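Local coordinates for putative NADP oxidoreductase BF3122 (Bacteroides fragilis, PDB 3D1L), which is a putative NADP oxidoreductase that probably binds a nicotinamide cofactor in its Rossmann-type N-terminal domain, its substrate being unknown, at residues B[30-44]-B[53-66]. Numbering follows the deposited sequence.
Sequences YRKGFRIVQVYSRTE and KVEAEYTTDLAEVN
Tyr30 OH donates to Glu55 OE1 at 2.5 Å, the oxygen lying in the plane of the phenol ring while the hydroxyl meets the carboxylate from above its plane. Val54 CA lies over one face of that ring, offset toward the rim and 15° off the normal, which fits a CH-pi contact. The wider frame is the right-handed beta-alpha-beta crossover of a Rossmann-type fold: strands 35-40 and 57-59 run parallel, 24° apart, joined by helix 44-53, and strand 57-59 is outermost of the sheet within this chain. A ladder of four backbone bonds establishes the pairing, from Glu57 N to Val37 O at 3.1 Å up to Ser41 N to Thr59 O at 3.2 Å.

On the face carrying Val39, Ala56 CB packs against both Val39 CG2 and Ile36 CG2, and Tyr58 OH reaches Glu44 OE2 on its anti side, though well out of the carboxylate plane, at 2.6 Å, linking the end strand to the first turn of the connecting helix. The other face holds Gln38 and Tyr40. With CG set between the backbone N and the carbonyl carbon (chi1 75°) and the chain extended beyond it, Gln38 sends OE1 to Asn66 N at 2.9 Å, the donor standing above the amide plane; Asn66 OD1 in turn accepts from Tyr68 N. Farther along, Leu62 CD2 sits over the centre of the Tyr40 ring, 3.6 Å from its centroid, while Val65 CG2 touches Tyr40 CB at 4.1 Å.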
loop_
_atom_site.group_PDB
_atom_site.type_symbol
_atom_site.label_atom_id
_atom_site.label_comp_id
_atom_site.label_asym_id
_atom_site.label_seq_id
_atom_site.Cartn_x
_atom_site.Cartn_y
_atom_site.Cartn_z
ATOM N N TYR B 30 19.099 21.041 2.386
ATOM C CA TYR B 30 18.722 22.443 2.103
ATOM C C TYR B 30 17.791 23.077 3.160
ATOM O O TYR B 30 17.988 24.227 3.581
ATOM C CB TYR B 30 18.089 22.497 0.699
ATOM C CG TYR B 30 17.429 23.779 0.313
ATOM C CD1 TYR B 30 18.186 24.895 -0.046
ATOM C CD2 TYR B 30 16.038 23.879 0.273
ATOM C CE1 TYR B 30 17.588 26.067 -0.417
ATOM C CE2 TYR B 30 15.423 25.050 -0.099
ATOM C CZ TYR B 30 16.198 26.145 -0.444
ATOM O OH TYR B 30 15.600 27.327 -0.816
ATOM N N ARG B 31 16.775 22.328 3.583
ATOM C CA ARG B 31 15.851 22.795 4.618
ATOM C C ARG B 31 16.519 22.937 5.981
ATOM O O ARG B 31 16.117 23.787 6.791
ATOM C CB ARG B 31 14.629 21.881 4.716
ATOM C CG ARG B 31 13.665 22.077 3.564
ATOM C CD ARG B 31 12.693 20.925 3.426
ATOM N NE ARG B 31 11.793 21.181 2.298
ATOM C CZ ARG B 31 11.183 20.243 1.574
ATOM N NH1 ARG B 31 11.372 18.949 1.833
ATOM N NH2 ARG B 31 10.386 20.605 0.572
ATOM N N LYS B 32 17.526 22.111 6.237
ATOM C CA LYS B 32 18.277 22.194 7.488
ATOM C C LYS B 32 19.375 23.244 7.448
ATOM O O LYS B 32 20.065 23.485 8.456
ATOM C CB LYS B 32 18.835 20.833 7.894
ATOM C CG LYS B 32 17.780 19.924 8.493
ATOM C CD LYS B 32 17.147 20.499 9.782
ATOM C CE LYS B 32 15.895 19.715 10.162
ATOM N NZ LYS B 32 15.377 20.089 11.518
ATOM N N GLY B 33 19.526 23.884 6.294
ATOM C CA GLY B 33 20.418 25.026 6.176
ATOM C C GLY B 33 21.764 24.701 5.576
ATOM O O GLY B 33 22.642 25.550 5.590
ATOM N N PHE B 34 21.930 23.483 5.045
ATOM C CA PHE B 34 23.175 23.109 4.352
ATOM C C PHE B 34 23.266 23.786 2.995
ATOM O O PHE B 34 22.252 24.174 2.414
ATOM C CB PHE B 34 23.310 21.593 4.162
ATOM C CG PHE B 34 23.702 20.856 5.407
ATOM C CD1 PHE B 34 22.739 20.439 6.316
ATOM C CD2 PHE B 34 25.048 20.578 5.668
ATOM C CE1 PHE B 34 23.107 19.772 7.482
ATOM C CE2 PHE B 34 25.429 19.913 6.823
ATOM C CZ PHE B 34 24.457 19.507 7.735
ATOM N N ARG B 35 24.495 23.913 2.507
ATOM C CA ARG B 35 24.797 24.573 1.255
ATOM C C ARG B 35 25.074 23.547 0.149
ATOM O O ARG B 35 26.115 22.900 0.121
ATOM C CB ARG B 35 25.990 25.510 1.442
ATOM C CG ARG B 35 26.353 26.322 0.211
ATOM C CD ARG B 35 27.262 27.503 0.607
ATOM N NE ARG B 35 28.316 27.772 -0.381
ATOM C CZ ARG B 35 29.631 27.691 -0.143
ATOM N NH1 ARG B 35 30.093 27.357 1.060
ATOM N NH2 ARG B 35 30.496 27.955 -1.115
ATOM N N ILE B 36 24.112 23.403 -0.748
ATOM C CA ILE B 36 24.280 22.556 -1.915
ATOM C C ILE B 36 24.762 23.465 -3.032
ATOM O O ILE B 36 24.000 24.301 -3.519
ATOM C CB ILE B 36 22.951 21.809 -2.257
ATOM C CG1 ILE B 36 22.620 20.835 -1.116
ATOM C CG2 ILE B 36 23.094 21.033 -3.538
ATOM C CD1 ILE B 36 21.263 20.998 -0.601
ATOM N N VAL B 37 26.024 23.320 -3.431
ATOM C CA VAL B 37 26.588 24.285 -4.368
ATOM C C VAL B 37 26.174 24.002 -5.805
ATOM O O VAL B 37 25.930 24.948 -6.574
ATOM C CB VAL B 37 28.126 24.486 -4.205
ATOM C CG1 VAL B 37 28.452 24.863 -2.757
ATOM C CG2 VAL B 37 28.883 23.252 -4.598
ATOM N N GLN B 38 26.083 22.713 -6.162
ATOM C CA GLN B 38 25.595 22.325 -7.472
ATOM C C GLN B 38 25.211 20.870 -7.554
ATOM O O GLN B 38 25.574 20.043 -6.714
ATOM C CB GLN B 38 26.585 22.654 -8.599
ATOM C CG GLN B 38 27.734 21.732 -8.652
ATOM C CD GLN B 38 28.414 21.640 -9.988
ATOM O OE1 GLN B 38 29.187 20.730 -10.181
ATOM N NE2 GLN B 38 28.169 22.573 -10.898
ATOM N N VAL B 39 24.457 20.578 -8.600
ATOM C CA VAL B 39 23.902 19.272 -8.845
ATOM C C VAL B 39 24.404 18.864 -10.217
ATOM O O VAL B 39 24.351 19.655 -11.158
ATOM C CB VAL B 39 22.337 19.376 -8.877
ATOM C CG1 VAL B 39 21.670 18.083 -9.400
ATOM C CG2 VAL B 39 21.791 19.774 -7.497
ATOM N N TYR B 40 24.872 17.619 -10.323
ATOM C CA TYR B 40 25.175 17.003 -11.600
ATOM C C TYR B 40 24.121 15.934 -11.911
ATOM O O TYR B 40 23.706 15.170 -11.026
ATOM C CB TYR B 40 26.574 16.363 -11.595
ATOM C CG TYR B 40 26.707 15.356 -12.700
ATOM C CD1 TYR B 40 27.140 15.746 -13.974
ATOM C CD2 TYR B 40 26.327 14.020 -12.499
ATOM C CE1 TYR B 40 27.231 14.835 -15.000
ATOM C CE2 TYR B 40 26.392 13.096 -13.531
ATOM C CZ TYR B 40 26.843 13.517 -14.776
ATOM O OH TYR B 40 26.933 12.609 -15.795
ATOM N N SER B 41 23.692 15.863 -13.171
ATOM C CA SER B 41 22.877 14.740 -13.630
ATOM C C SER B 41 23.202 14.497 -15.069
ATOM O O SER B 41 23.671 15.409 -15.746
ATOM C CB SER B 41 21.390 15.062 -13.490
ATOM O OG SER B 41 20.586 13.962 -13.858
ATOM N N ARG B 42 22.950 13.275 -15.539
ATOM C CA ARG B 42 23.175 12.968 -16.945
ATOM C C ARG B 42 22.207 13.729 -17.870
ATOM O O ARG B 42 22.583 14.103 -18.984
ATOM C CB ARG B 42 23.202 11.441 -17.180
ATOM C CG ARG B 42 24.583 10.853 -16.854
ATOM C CD ARG B 42 24.612 9.381 -16.371
ATOM N NE ARG B 42 23.841 9.129 -15.152
ATOM C CZ ARG B 42 22.753 8.359 -15.098
ATOM N NH1 ARG B 42 22.296 7.741 -16.189
ATOM N NH2 ARG B 42 22.117 8.198 -13.943
ATOM N N THR B 43 20.990 14.004 -17.400
ATOM C CA THR B 43 20.018 14.748 -18.219
ATOM C C THR B 43 19.713 16.149 -17.673
ATOM O O THR B 43 19.505 16.327 -16.483
ATOM C CB THR B 43 18.697 13.961 -18.432
ATOM O OG1 THR B 43 18.114 13.659 -17.160
ATOM C CG2 THR B 43 18.961 12.634 -19.183
ATOM N N GLU B 44 19.674 17.127 -18.567
ATOM C CA GLU B 44 19.457 18.511 -18.188
ATOM C C GLU B 44 18.198 18.747 -17.347
ATOM O O GLU B 44 18.218 19.498 -16.392
ATOM C CB GLU B 44 19.457 19.407 -19.439
ATOM C CG GLU B 44 19.233 20.864 -19.102
ATOM C CD GLU B 44 19.967 21.807 -20.019
ATOM O OE1 GLU B 44 19.790 21.690 -21.252
ATOM O OE2 GLU B 44 20.699 22.684 -19.499
ATOM N N LYS B 53 15.230 23.597 -6.841
ATOM C CA LYS B 53 14.591 23.339 -5.560
ATOM C C LYS B 53 15.500 23.723 -4.388
ATOM O O LYS B 53 15.019 24.065 -3.312
ATOM C CB LYS B 53 14.160 21.872 -5.456
ATOM C CG LYS B 53 12.970 21.514 -6.362
ATOM C CD LYS B 53 12.868 20.002 -6.565
ATOM C CE LYS B 53 11.761 19.613 -7.559
ATOM N NZ LYS B 53 11.748 18.108 -7.705
ATOM N N VAL B 54 16.810 23.681 -4.604
ATOM C CA VAL B 54 17.762 23.788 -3.508
ATOM C C VAL B 54 18.730 24.913 -3.780
ATOM O O VAL B 54 19.837 24.964 -3.196
ATOM C CB VAL B 54 18.548 22.470 -3.276
ATOM C CG1 VAL B 54 17.591 21.330 -2.852
ATOM C CG2 VAL B 54 19.343 22.081 -4.524
ATOM N N GLU B 55 18.291 25.803 -4.676
ATOM C CA GLU B 55 19.019 27.004 -5.082
ATOM C C GLU B 55 20.471 26.757 -5.434
ATOM O O GLU B 55 21.338 27.458 -4.935
ATOM C CB GLU B 55 18.896 28.104 -3.998
ATOM C CG GLU B 55 17.458 28.571 -3.826
ATOM C CD GLU B 55 17.290 29.568 -2.719
ATOM O OE1 GLU B 55 17.179 29.154 -1.535
ATOM O OE2 GLU B 55 17.232 30.775 -3.039
ATOM N N ALA B 56 20.716 25.789 -6.316
ATOM C CA ALA B 56 22.074 25.330 -6.678
ATOM C C ALA B 56 22.361 25.564 -8.135
ATOM O O ALA B 56 21.427 25.673 -8.924
ATOM C CB ALA B 56 22.200 23.815 -6.406
ATOM N N GLU B 57 23.646 25.584 -8.497
ATOM C CA GLU B 57 24.085 25.515 -9.903
ATOM C C GLU B 57 23.882 24.093 -10.383
ATOM O O GLU B 57 23.694 23.199 -9.573
ATOM C CB GLU B 57 25.581 25.845 -10.038
ATOM C CG GLU B 57 25.985 27.242 -9.600
ATOM C CD GLU B 57 27.404 27.603 -10.039
ATOM O OE1 GLU B 57 28.262 26.688 -10.190
ATOM O OE2 GLU B 57 27.666 28.809 -10.248
ATOM N N TYR B 58 23.889 23.861 -11.696
ATOM C CA TYR B 58 23.889 22.482 -12.171
ATOM C C TYR B 58 24.758 22.287 -13.385
ATOM O O TYR B 58 25.060 23.228 -14.119
ATOM C CB TYR B 58 22.465 21.950 -12.438
ATOM C CG TYR B 58 21.831 22.443 -13.717
ATOM C CD1 TYR B 58 22.035 21.773 -14.932
ATOM C CD2 TYR B 58 21.019 23.560 -13.712
ATOM C CE1 TYR B 58 21.451 22.204 -16.090
ATOM C CE2 TYR B 58 20.426 24.024 -14.888
ATOM C CZ TYR B 58 20.644 23.343 -16.067
ATOM O OH TYR B 58 20.045 23.792 -17.219
ATOM N N THR B 59 25.154 21.041 -13.606
ATOM C CA THR B 59 25.841 20.707 -14.846
ATOM C C THR B 59 25.401 19.303 -15.290
ATOM O O THR B 59 24.912 18.514 -14.466
ATOM C CB THR B 59 27.389 20.802 -14.687
ATOM O OG1 THR B 59 28.010 20.621 -15.965
ATOM C CG2 THR B 59 27.891 19.704 -13.737
ATOM N N THR B 60 25.561 19.011 -16.579
ATOM C CA THR B 60 25.412 17.637 -17.080
ATOM C C THR B 60 26.757 17.123 -17.587
ATOM O O THR B 60 26.825 16.105 -18.274
ATOM C CB THR B 60 24.404 17.534 -18.246
ATOM O OG1 THR B 60 24.849 18.372 -19.311
ATOM C CG2 THR B 60 23.026 17.968 -17.827
ATOM N N ASP B 61 27.819 17.853 -17.248
ATOM C CA ASP B 61 29.162 17.526 -17.696
ATOM C C ASP B 61 30.032 17.449 -16.477
ATOM O O ASP B 61 30.202 18.458 -15.782
ATOM C CB ASP B 61 29.673 18.619 -18.643
ATOM C CG ASP B 61 31.075 18.345 -19.196
ATOM O OD1 ASP B 61 31.762 17.412 -18.744
ATOM O OD2 ASP B 61 31.503 19.087 -20.099
ATOM N N LEU B 62 30.588 16.265 -16.218
ATOM C CA LEU B 62 31.462 16.055 -15.050
ATOM C C LEU B 62 32.691 16.962 -15.049
ATOM O O LEU B 62 33.236 17.282 -13.995
ATOM C CB LEU B 62 31.906 14.597 -14.957
ATOM C CG LEU B 62 30.762 13.626 -14.656
ATOM C CD1 LEU B 62 31.152 12.182 -14.907
ATOM C CD2 LEU B 62 30.267 13.834 -13.222
ATOM N N ALA B 63 33.126 17.385 -16.228
ATOM C CA ALA B 63 34.276 18.269 -16.331
ATOM C C ALA B 63 33.958 19.652 -15.758
ATOM O O ALA B 63 34.858 20.401 -15.397
ATOM C CB ALA B 63 34.734 18.358 -17.784
ATOM N N GLU B 64 32.669 19.982 -15.692
ATOM C CA GLU B 64 32.212 21.260 -15.136
ATOM C C GLU B 64 31.895 21.181 -13.636
ATOM O O GLU B 64 31.493 22.180 -13.033
ATOM C CB GLU B 64 30.968 21.753 -15.882
ATOM C CG GLU B 64 31.222 22.571 -17.136
ATOM C CD GLU B 64 29.926 22.969 -17.850
ATOM O OE1 GLU B 64 28.828 22.743 -17.292
ATOM O OE2 GLU B 64 30.012 23.515 -18.983
ATOM N N VAL B 65 32.079 20.004 -13.043
ATOM C CA VAL B 65 31.721 19.771 -11.627
ATOM C C VAL B 65 32.612 20.578 -10.681
ATOM O O VAL B 65 33.839 20.550 -10.815
ATOM C CB VAL B 65 31.771 18.275 -11.248
ATOM C CG1 VAL B 65 31.879 18.069 -9.719
ATOM C CG2 VAL B 65 30.510 17.555 -11.760
ATOM N N ASN B 66 31.976 21.290 -9.747
ATOM C CA ASN B 66 32.655 22.143 -8.778
ATOM C C ASN B 66 33.629 21.314 -7.951
ATOM O O ASN B 66 33.220 20.385 -7.260
ATOM C CB ASN B 66 31.624 22.856 -7.906
ATOM C CG ASN B 66 32.249 23.744 -6.850
ATOM O OD1 ASN B 66 33.160 23.333 -6.128
ATOM N ND2 ASN B 66 31.744 24.974 -6.741
#